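Local coordinates for uncharacterized protein (Legionella pneumophila subsp. pneumophila, PDB 4WRP) that is of unknown function but is regarded as an effector, probably with a RavJ-like peptidase domain, and is represented here by its largely helical C-terminal domain, at residues P24-H29 against I38-T43; D46-G51 against R60-F65; D76-E81 against R91-R96. One frame throughout, in Å; residues are numbered along the deposited sequence.

The three contacts follow one another along the chain, each closing before the next opens, and helix 34-49 serves two of them: contact 1 uses its middle and contact 2 its C-terminal end, with centres about 19 Å apart. Contact 3 joins the two following helices, its centre about 15 Å from that of contact 1 and about 17 Å from that of contact 2. It also packs against both: Ile41 CG2 meets Leu93 CD2 at 3.6 Å, and Thr49 CG2 lies 3.7 Å from Asp76 N. From contact 1 to contact 3 the centres move inward, and the links change from methyl packing, through aromatic packing, to a salt bridge over an apolar base.

Contact 1. Residues P24-H29 against I38-T43; sequences PRHQLH and IHAIRT
Leu28 and Ala40 make the closest touch between the turn 24-29 and the helical segment 38-43, which bury only about 100 Å² between them. The CB of Leu28, 5.9 Å from Ala40 CB, only starts the chain toward the helix. With CG anti to the carbonyl carbon and beside the backbone N (chi1 -75°), the branch point comes to 4.5 Å from Ala40 CB. Of the two methyls only CD1 touches the helix, reaching Ala40 CB at 3.6 Å, one methyl on another, whereas CD2 stays at 4.6 Å from the same carbon. Ala40 offers the loop a single methyl, and the side chains that reach the helix from the turn both meet it there.

His26 approaches the same methyl from a second direction. Its ND1 lies 4.4 Å from Ala40 CB, with the imidazole plane turned obliquely to that methyl, a van der Waals approach rather than a polar one. No hydrogen bond joins the segments. The backbone of the turn places the two side chains: the bond from Gln27 N to Pro24 O (3.0 Å) closes a 3-10 turn, and Gln27 then adopts left-handed backbone angles before Leu28 extends.

The ring of His26 is further positioned by stacking on Trp55 and by a weak hydrogen bond from NE2 to Ile20 O. The contact lies near the surface, where the connection leaving helix 6-21 passes alongside helix 34-49. Met21 at the end of helix 6-21 touches both His26 and Ala40, while Ile41, one residue further along helix 34-49, packs on Phe17 of helix 6-21 and on Leu93 of helix 90-98.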
loop_
_atom_site.group_PDB
_atom_site.type_symbol
_atom_site.label_atom_id
_atom_site.label_comp_id
_atom_site.label_asym_id
_atom_site.label_seq_id
_atom_site.Cartn_x
_atom_site.Cartn_y
_atom_site.Cartn_z
ATOM N N PRO A 24 -1.072 -16.383 13.086
ATOM C CA PRO A 24 -0.188 -17.388 13.642
ATOM C C PRO A 24 0.367 -18.366 12.578
ATOM O O PRO A 24 1.478 -18.896 12.725
ATOM C CB PRO A 24 -1.068 -18.110 14.658
ATOM C CG PRO A 24 -2.469 -17.869 14.203
ATOM C CD PRO A 24 -2.459 -16.528 13.538
ATOM N N ARG A 25 -0.355 -18.552 11.482
ATOM C CA ARG A 25 0.148 -19.425 10.403
ATOM C C ARG A 25 1.451 -18.976 9.761
ATOM O O ARG A 25 2.022 -19.741 8.995
ATOM C CB ARG A 25 -0.921 -19.630 9.323
ATOM C CG ARG A 25 -2.045 -20.471 9.867
ATOM C CD ARG A 25 -3.241 -20.569 8.959
ATOM N NE ARG A 25 -4.234 -21.407 9.622
ATOM C CZ ARG A 25 -4.160 -22.736 9.747
ATOM N NH1 ARG A 25 -3.137 -23.417 9.229
ATOM N NH2 ARG A 25 -5.117 -23.398 10.398
ATOM N N HIS A 26 1.927 -17.755 10.037
ATOM C CA HIS A 26 3.200 -17.358 9.468
ATOM C C HIS A 26 4.372 -17.959 10.212
ATOM O O HIS A 26 5.475 -17.995 9.663
ATOM C CB HIS A 26 3.367 -15.854 9.463
ATOM C CG HIS A 26 2.474 -15.156 8.501
ATOM N ND1 HIS A 26 2.613 -15.269 7.130
ATOM C CD2 HIS A 26 1.431 -14.324 8.710
ATOM C CE1 HIS A 26 1.692 -14.530 6.543
ATOM N NE2 HIS A 26 0.966 -13.945 7.482
ATOM N N GLN A 27 4.160 -18.349 11.467
ATOM C CA GLN A 27 5.242 -18.894 12.300
ATOM C C GLN A 27 6.477 -17.980 12.243
ATOM O O GLN A 27 7.587 -18.435 11.989
ATOM C CB GLN A 27 5.618 -20.322 11.852
ATOM C CG GLN A 27 4.483 -21.344 11.869
ATOM C CD GLN A 27 4.216 -21.937 13.242
ATOM O OE1 GLN A 27 3.060 -22.144 13.631
ATOM N NE2 GLN A 27 5.287 -22.242 13.979
ATOM N N LEU A 28 6.263 -16.679 12.435
ATOM C CA LEU A 28 7.352 -15.716 12.488
ATOM C C LEU A 28 7.565 -15.274 13.919
ATOM O O LEU A 28 6.636 -15.112 14.683
ATOM C CB LEU A 28 7.080 -14.485 11.629
ATOM C CG LEU A 28 7.217 -14.701 10.123
ATOM C CD1 LEU A 28 6.646 -13.487 9.400
ATOM C CD2 LEU A 28 8.651 -15.002 9.714
ATOM N N HIS A 29 8.812 -15.045 14.248
ATOM C CA HIS A 29 9.186 -14.681 15.571
ATOM C C HIS A 29 10.003 -13.434 15.427
ATOM O O HIS A 29 10.677 -13.262 14.439
ATOM C CB HIS A 29 10.012 -15.834 16.129
ATOM C CG HIS A 29 10.336 -15.718 17.579
ATOM N ND1 HIS A 29 11.324 -14.884 18.054
ATOM C CD2 HIS A 29 9.850 -16.383 18.658
ATOM C CE1 HIS A 29 11.411 -15.012 19.366
ATOM N NE2 HIS A 29 10.525 -15.912 19.756
ATOM N N ILE A 38 10.844 -10.277 5.639
ATOM C CA ILE A 38 10.683 -9.622 4.337
ATOM C C ILE A 38 10.035 -10.539 3.352
ATOM O O ILE A 38 9.125 -10.138 2.665
ATOM C CB ILE A 38 12.057 -9.137 3.833
ATOM C CG1 ILE A 38 12.513 -7.988 4.743
ATOM C CG2 ILE A 38 11.986 -8.655 2.386
ATOM C CD1 ILE A 38 13.933 -7.488 4.502
ATOM N N HIS A 39 10.478 -11.790 3.271
ATOM C CA HIS A 39 9.851 -12.729 2.352
ATOM C C HIS A 39 8.378 -13.036 2.644
ATOM O O HIS A 39 7.574 -13.083 1.721
ATOM C CB HIS A 39 10.614 -14.060 2.234
ATOM C CG HIS A 39 10.214 -14.842 1.015
ATOM N ND1 HIS A 39 9.478 -16.013 1.088
ATOM C CD2 HIS A 39 10.366 -14.574 -0.302
ATOM C CE1 HIS A 39 9.233 -16.451 -0.132
ATOM N NE2 HIS A 39 9.770 -15.600 -0.994
ATOM N N ALA A 40 8.017 -13.222 3.905
ATOM C CA ALA A 40 6.625 -13.437 4.274
ATOM C C ALA A 40 5.760 -12.227 3.901
ATOM O O ALA A 40 4.671 -12.377 3.340
ATOM C CB ALA A 40 6.519 -13.737 5.787
ATOM N N ILE A 41 6.291 -11.023 4.145
ATOM C CA ILE A 41 5.592 -9.817 3.760
ATOM C C ILE A 41 5.485 -9.756 2.250
ATOM O O ILE A 41 4.440 -9.425 1.683
ATOM C CB ILE A 41 6.341 -8.569 4.268
ATOM C CG1 ILE A 41 6.223 -8.511 5.783
ATOM C CG2 ILE A 41 5.758 -7.299 3.646
ATOM C CD1 ILE A 41 7.156 -7.524 6.429
ATOM N N ARG A 42 6.569 -10.057 1.582
ATOM C CA ARG A 42 6.524 -10.058 0.098
ATOM C C ARG A 42 5.440 -10.986 -0.455
ATOM O O ARG A 42 4.651 -10.633 -1.365
ATOM C CB ARG A 42 7.865 -10.465 -0.462
ATOM C CG ARG A 42 7.892 -10.313 -1.989
ATOM C CD ARG A 42 8.919 -11.190 -2.680
ATOM N NE ARG A 42 8.852 -10.929 -4.138
ATOM C CZ ARG A 42 7.938 -11.440 -4.970
ATOM N NH1 ARG A 42 7.007 -12.278 -4.516
ATOM N NH2 ARG A 42 7.949 -11.131 -6.287
ATOM N N THR A 43 5.374 -12.182 0.117
ATOM C CA THR A 43 4.335 -13.138 -0.262
ATOM C C THR A 43 2.920 -12.588 -0.148
ATOM O O THR A 43 2.120 -12.699 -1.079
ATOM C CB THR A 43 4.485 -14.442 0.539
ATOM O OG1 THR A 43 5.788 -14.940 0.256
ATOM C CG2 THR A 43 3.490 -15.453 0.072
#

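Contact 2. Residues D46-G51 against R60-F65; sequences DDYTKG and RRIFTF
An aromatic packing contact, Tyr48 against Phe63 with Gly51 over one face of the phenylalanine, joins the C-terminal end of helix 34-49 to the connection that leads into helix 68-83. No hydrogen bond crosses it; the contact is made round the phenyl ring of Phe63, at one face and along one edge. The rings of Tyr48 and Phe63 are oblique, with centroids 5.4 Å apart and planes at 50°. Tyr48 CD1 comes to 3.6 Å from Phe63 CZ, so the flank of the tyrosine, well short of its hydroxyl, makes the touch. Ile62 adds a looser apolar contact, its CD1 lying 4.2 Å from Tyr48 CE1.

Backbone carbonyls meet the phenyl ring in two different ways. Tyr48 O lies near the ring plane, at its edge, 3.3 Å from Phe63 CE2, consistent with a weak C-H...O attraction. Gly51 O instead sits over the centre of one face, 3.7 Å above it. Phe63 reaches this place with CG anti to its carbonyl carbon (chi1 -65°), a torsion that carries the ring toward the helix end.

Tyr48 itself is held at its far end, where OH is hydrogen-bonded to Tyr9 OH and His71 ND1, and its ring meets Trp13 edge-to-face. Helices 6-21 and 68-83 are thereby drawn into the same aromatic cluster round the buried Tyr48. A glycine with positive phi just beyond a helix is a common feature of helix C-termini, and Gly51 (phi 101°) is consistent with that role, here with an aromatic ring packed over the departing backbone.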
loop_
_atom_site.group_PDB
_atom_site.type_symbol
_atom_site.label_atom_id
_atom_site.label_comp_id
_atom_site.label_asym_id
_atom_site.label_seq_id
_atom_site.Cartn_x
_atom_site.Cartn_y
_atom_site.Cartn_z
ATOM N N ASP A 46 2.378 -9.775 -2.656
ATOM C CA ASP A 46 2.200 -10.303 -4.017
ATOM C C ASP A 46 0.793 -10.872 -4.186
ATOM O O ASP A 46 0.141 -10.613 -5.159
ATOM C CB ASP A 46 3.269 -11.344 -4.309
ATOM C CG ASP A 46 3.357 -11.694 -5.811
ATOM O OD1 ASP A 46 3.171 -10.835 -6.709
ATOM O OD2 ASP A 46 3.631 -12.858 -6.087
ATOM N N ASP A 47 0.318 -11.615 -3.189
ATOM C CA ASP A 47 -1.029 -12.163 -3.216
ATOM C C ASP A 47 -2.047 -11.032 -3.369
ATOM O O ASP A 47 -2.981 -11.129 -4.174
ATOM C CB ASP A 47 -1.291 -13.039 -1.977
ATOM C CG ASP A 47 -2.688 -13.607 -1.955
ATOM O OD1 ASP A 47 -3.048 -14.239 -2.978
ATOM O OD2 ASP A 47 -3.418 -13.399 -0.931
ATOM N N TYR A 48 -1.820 -9.921 -2.682
ATOM C CA TYR A 48 -2.685 -8.738 -2.810
ATOM C C TYR A 48 -2.773 -8.213 -4.236
ATOM O O TYR A 48 -3.835 -7.841 -4.675
ATOM C CB TYR A 48 -2.220 -7.623 -1.884
ATOM C CG TYR A 48 -2.936 -6.311 -1.984
ATOM C CD1 TYR A 48 -4.261 -6.173 -1.578
ATOM C CD2 TYR A 48 -2.285 -5.196 -2.484
ATOM C CE1 TYR A 48 -4.917 -4.966 -1.632
ATOM C CE2 TYR A 48 -2.936 -3.980 -2.586
ATOM C CZ TYR A 48 -4.244 -3.863 -2.134
ATOM O OH TYR A 48 -4.871 -2.646 -2.231
ATOM N N THR A 49 -1.654 -8.193 -4.944
ATOM C CA THR A 49 -1.636 -7.642 -6.304
ATOM C C THR A 49 -2.204 -8.638 -7.319
ATOM O O THR A 49 -2.330 -8.296 -8.462
ATOM C CB THR A 49 -0.222 -7.281 -6.723
ATOM O OG1 THR A 49 0.543 -8.488 -6.786
ATOM C CG2 THR A 49 0.436 -6.295 -5.715
ATOM N N LYS A 50 -2.520 -9.865 -6.899
ATOM C CA LYS A 50 -3.025 -10.880 -7.781
ATOM C C LYS A 50 -4.460 -11.207 -7.409
ATOM O O LYS A 50 -4.913 -12.274 -7.679
ATOM C CB LYS A 50 -2.174 -12.148 -7.673
ATOM C CG LYS A 50 -0.764 -12.012 -8.211
ATOM C CD LYS A 50 0.061 -13.243 -7.887
ATOM C CE LYS A 50 1.244 -13.426 -8.835
ATOM N NZ LYS A 50 2.319 -12.379 -8.814
ATOM N N GLY A 51 -5.157 -10.312 -6.724
ATOM C CA GLY A 51 -6.564 -10.551 -6.398
ATOM C C GLY A 51 -6.841 -11.027 -4.992
ATOM O O GLY A 51 -8.007 -11.116 -4.617
ATOM N N ARG A 60 -12.107 -9.406 1.145
ATOM C CA ARG A 60 -12.376 -9.422 -0.301
ATOM C C ARG A 60 -13.100 -8.167 -0.760
ATOM O O ARG A 60 -12.985 -7.760 -1.906
ATOM C CB ARG A 60 -13.173 -10.691 -0.694
ATOM C CG ARG A 60 -14.465 -10.926 0.109
ATOM C CD ARG A 60 -14.845 -12.420 0.267
ATOM N NE ARG A 60 -16.121 -12.661 0.983
ATOM C CZ ARG A 60 -16.311 -12.638 2.315
ATOM N NH1 ARG A 60 -15.325 -12.363 3.155
ATOM N NH2 ARG A 60 -17.517 -12.893 2.823
ATOM N N ARG A 61 -13.823 -7.554 0.173
ATOM C CA ARG A 61 -14.548 -6.316 -0.046
ATOM C C ARG A 61 -13.652 -5.156 -0.533
ATOM O O ARG A 61 -14.072 -4.351 -1.366
ATOM C CB ARG A 61 -15.249 -5.910 1.260
ATOM C CG ARG A 61 -16.166 -4.719 1.096
ATOM C CD ARG A 61 -17.235 -4.632 2.172
ATOM N NE ARG A 61 -17.785 -3.274 2.265
ATOM C CZ ARG A 61 -18.781 -2.911 3.069
ATOM N NH1 ARG A 61 -19.182 -1.649 3.080
ATOM N NH2 ARG A 61 -19.376 -3.800 3.866
ATOM N N ILE A 62 -12.420 -5.078 -0.047
ATOM C CA ILE A 62 -11.563 -3.966 -0.460
ATOM C C ILE A 62 -11.195 -3.979 -1.938
ATOM O O ILE A 62 -10.914 -2.929 -2.490
ATOM C CB ILE A 62 -10.305 -3.810 0.417
ATOM C CG1 ILE A 62 -9.324 -4.964 0.207
ATOM C CG2 ILE A 62 -10.727 -3.667 1.871
ATOM C CD1 ILE A 62 -8.106 -4.864 1.108
ATOM N N PHE A 63 -11.249 -5.135 -2.593
ATOM C CA PHE A 63 -10.855 -5.219 -4.003
ATOM C C PHE A 63 -11.899 -4.596 -4.926
ATOM O O PHE A 63 -11.613 -4.329 -6.087
ATOM C CB PHE A 63 -10.544 -6.681 -4.437
ATOM C CG PHE A 63 -9.356 -7.254 -3.726
ATOM C CD1 PHE A 63 -9.498 -7.831 -2.475
ATOM C CD2 PHE A 63 -8.094 -7.143 -4.264
ATOM C CE1 PHE A 63 -8.368 -8.312 -1.775
ATOM C CE2 PHE A 63 -6.976 -7.585 -3.578
ATOM C CZ PHE A 63 -7.113 -8.195 -2.343
ATOM N N THR A 64 -13.107 -4.388 -4.428
ATOM C CA THR A 64 -14.148 -3.746 -5.228
ATOM C C THR A 64 -14.077 -2.211 -5.112
ATOM O O THR A 64 -14.606 -1.532 -5.957
ATOM C CB THR A 64 -15.571 -4.201 -4.807
ATOM O OG1 THR A 64 -15.879 -3.675 -3.491
ATOM C CG2 THR A 64 -15.689 -5.730 -4.810
ATOM N N PHE A 65 -13.417 -1.667 -4.091
ATOM C CA PHE A 65 -13.374 -0.230 -3.934
ATOM C C PHE A 65 -12.617 0.452 -5.098
ATOM O O PHE A 65 -11.689 -0.116 -5.722
ATOM C CB PHE A 65 -12.796 0.196 -2.577
ATOM C CG PHE A 65 -13.589 -0.271 -1.375
ATOM C CD1 PHE A 65 -14.971 -0.502 -1.435
ATOM C CD2 PHE A 65 -12.951 -0.443 -0.163
ATOM C CE1 PHE A 65 -15.683 -0.895 -0.301
ATOM C CE2 PHE A 65 -13.662 -0.832 0.965
ATOM C CZ PHE A 65 -15.029 -1.049 0.904
#

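Contact 3. Residues D76-E81 against R91-R96; sequences DDIVKE and RALVDR
Segments 76-81 and 91-96 are helical and nearly antiparallel, their directions 160° apart and their axes 11.5 Å from each other at closest approach, the CA atoms of Ile78 and Arg96 being the closest such pair at 8.0 Å. The distance is wide for a helix pair, and it is bridged by Glu81 with Arg96 and by Ile78 with Leu93 and Arg96.

Glu81 and Arg96 meet in a two-pronged, side-on salt bridge. Arg96 NE gives a hydrogen bond to Glu81 OE1 at 2.9 Å, and Arg96 NH2 gives a straighter one to Glu81 OE2 at 2.8 Å (165° at the hydrogen). Both oxygens lie close to the guanidinium plane. The carboxylate is twisted out of that plane, so NE finds the syn lone pair of OE1 whereas NH2 meets OE2 on its syn side but out of the carboxylate plane. A bend at chi2 (81°) turns the arginine so that this edge faces the glutamate, whose own chain is extended. OE1 has a second partner in Tyr87 OH, which should help fix the rotation of the carboxylate.

Ile78 supplies the apolar floor. Its CG1 lies over one face of the guanidinium, 3.6 Å from Arg96 NH2, and its CD1 rests 3.9 Å from Arg96 CG. The other branch points deeper: Ile78 CG2 touches Leu93 CD1 at 3.9 Å.

The ion pair thus lies outside an apolar layer. Behind it helix 34-49 packs on both partners, Arg42 and Leu45 against Val79 of helix 68-83 and Ile41 against Leu93 and Val94 of helix 90-98, while Tyr87 touches Leu93 and Arg96 from the connection between the two helices.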
loop_
_atom_site.group_PDB
_atom_site.type_symbol
_atom_site.label_atom_id
_atom_site.label_comp_id
_atom_site.label_asym_id
_atom_site.label_seq_id
_atom_site.Cartn_x
_atom_site.Cartn_y
_atom_site.Cartn_z
ATOM N N ASP A 76 2.397 -3.137 -6.011
ATOM C CA ASP A 76 3.193 -3.842 -7.021
ATOM C C ASP A 76 4.584 -3.206 -7.237
ATOM O O ASP A 76 5.588 -3.921 -7.375
ATOM C CB ASP A 76 2.393 -3.897 -8.299
ATOM C CG ASP A 76 2.969 -4.863 -9.268
ATOM O OD1 ASP A 76 2.799 -6.091 -9.044
ATOM O OD2 ASP A 76 3.654 -4.373 -10.198
ATOM N N ASP A 77 4.657 -1.874 -7.225
ATOM C CA ASP A 77 5.957 -1.189 -7.264
ATOM C C ASP A 77 6.768 -1.512 -6.003
ATOM O O ASP A 77 7.985 -1.662 -6.043
ATOM C CB ASP A 77 5.794 0.324 -7.311
ATOM C CG ASP A 77 5.218 0.835 -8.628
ATOM O OD1 ASP A 77 5.202 0.089 -9.637
ATOM O OD2 ASP A 77 4.751 2.008 -8.618
ATOM N N ILE A 78 6.112 -1.609 -4.852
ATOM C CA ILE A 78 6.886 -1.956 -3.641
ATOM C C ILE A 78 7.450 -3.401 -3.745
ATOM O O ILE A 78 8.596 -3.693 -3.374
ATOM C CB ILE A 78 6.038 -1.698 -2.377
ATOM C CG1 ILE A 78 5.743 -0.204 -2.257
ATOM C CG2 ILE A 78 6.719 -2.236 -1.146
ATOM C CD1 ILE A 78 4.732 0.153 -1.169
ATOM N N VAL A 79 6.656 -4.339 -4.221
ATOM C CA VAL A 79 7.124 -5.705 -4.403
ATOM C C VAL A 79 8.339 -5.708 -5.341
ATOM O O VAL A 79 9.336 -6.375 -5.103
ATOM C CB VAL A 79 6.020 -6.596 -4.940
ATOM C CG1 VAL A 79 6.570 -7.948 -5.413
ATOM C CG2 VAL A 79 4.943 -6.769 -3.861
ATOM N N LYS A 80 8.284 -4.911 -6.372
ATOM C CA LYS A 80 9.462 -4.777 -7.206
ATOM C C LYS A 80 10.671 -4.202 -6.446
ATOM O O LYS A 80 11.781 -4.627 -6.665
ATOM C CB LYS A 80 9.133 -3.915 -8.379
ATOM C CG LYS A 80 10.077 -4.115 -9.540
ATOM C CD LYS A 80 9.466 -3.554 -10.822
ATOM C CE LYS A 80 10.476 -2.725 -11.620
ATOM N NZ LYS A 80 9.814 -1.577 -12.321
ATOM N N GLU A 81 10.450 -3.242 -5.550
ATOM C CA GLU A 81 11.514 -2.718 -4.730
ATOM C C GLU A 81 12.127 -3.781 -3.828
ATOM O O GLU A 81 13.350 -3.749 -3.557
ATOM C CB GLU A 81 11.019 -1.514 -3.864
ATOM C CG GLU A 81 10.701 -0.243 -4.652
ATOM C CD GLU A 81 9.946 0.798 -3.756
ATOM O OE1 GLU A 81 9.800 0.621 -2.496
ATOM O OE2 GLU A 81 9.441 1.778 -4.347
ATOM N N ARG A 91 11.412 -3.808 9.233
ATOM C CA ARG A 91 11.019 -2.495 9.745
ATOM C C ARG A 91 10.989 -1.403 8.678
ATOM O O ARG A 91 10.042 -0.615 8.613
ATOM C CB ARG A 91 11.940 -2.095 10.916
ATOM C CG ARG A 91 11.839 -0.661 11.334
ATOM C CD ARG A 91 12.798 -0.334 12.506
ATOM N NE ARG A 91 12.820 -1.396 13.524
ATOM C CZ ARG A 91 13.700 -2.403 13.596
ATOM N NH1 ARG A 91 13.567 -3.304 14.577
ATOM N NH2 ARG A 91 14.701 -2.523 12.714
ATOM N N ALA A 92 12.006 -1.345 7.836
ATOM C CA ALA A 92 12.009 -0.369 6.743
ATOM C C ALA A 92 10.922 -0.650 5.748
ATOM O O ALA A 92 10.302 0.264 5.235
ATOM C CB ALA A 92 13.339 -0.373 6.015
ATOM N N LEU A 93 10.736 -1.921 5.413
ATOM C CA LEU A 93 9.654 -2.314 4.489
ATOM C C LEU A 93 8.285 -1.904 5.018
ATOM O O LEU A 93 7.445 -1.371 4.277
ATOM C CB LEU A 93 9.725 -3.807 4.207
ATOM C CG LEU A 93 8.657 -4.418 3.316
ATOM C CD1 LEU A 93 8.523 -3.606 1.996
ATOM C CD2 LEU A 93 8.991 -5.884 3.037
ATOM N N VAL A 94 8.003 -2.166 6.307
ATOM C CA VAL A 94 6.726 -1.732 6.792
ATOM C C VAL A 94 6.576 -0.216 6.956
ATOM O O VAL A 94 5.459 0.305 6.849
ATOM C CB VAL A 94 6.217 -2.457 8.042
ATOM C CG1 VAL A 94 6.275 -3.970 7.861
ATOM C CG2 VAL A 94 6.945 -1.995 9.246
ATOM N N ASP A 95 7.665 0.519 7.166
ATOM C CA ASP A 95 7.570 1.996 7.072
ATOM C C ASP A 95 7.194 2.438 5.667
ATOM O O ASP A 95 6.425 3.375 5.514
ATOM C CB ASP A 95 8.870 2.693 7.483
ATOM C CG ASP A 95 9.088 2.681 9.038
ATOM O OD1 ASP A 95 8.094 2.617 9.784
ATOM O OD2 ASP A 95 10.244 2.757 9.494
ATOM N N ARG A 96 7.758 1.800 4.657
ATOM C CA ARG A 96 7.393 2.121 3.279
ATOM C C ARG A 96 5.900 1.905 3.084
ATOM O O ARG A 96 5.216 2.764 2.531
ATOM C CB ARG A 96 8.213 1.280 2.283
ATOM C CG ARG A 96 7.804 1.445 0.817
ATOM C CD ARG A 96 8.387 2.715 0.141
ATOM N NE ARG A 96 8.186 2.670 -1.316
ATOM C CZ ARG A 96 7.167 3.182 -2.023
ATOM N NH1 ARG A 96 6.189 3.924 -1.496
ATOM N NH2 ARG A 96 7.139 2.957 -3.332
#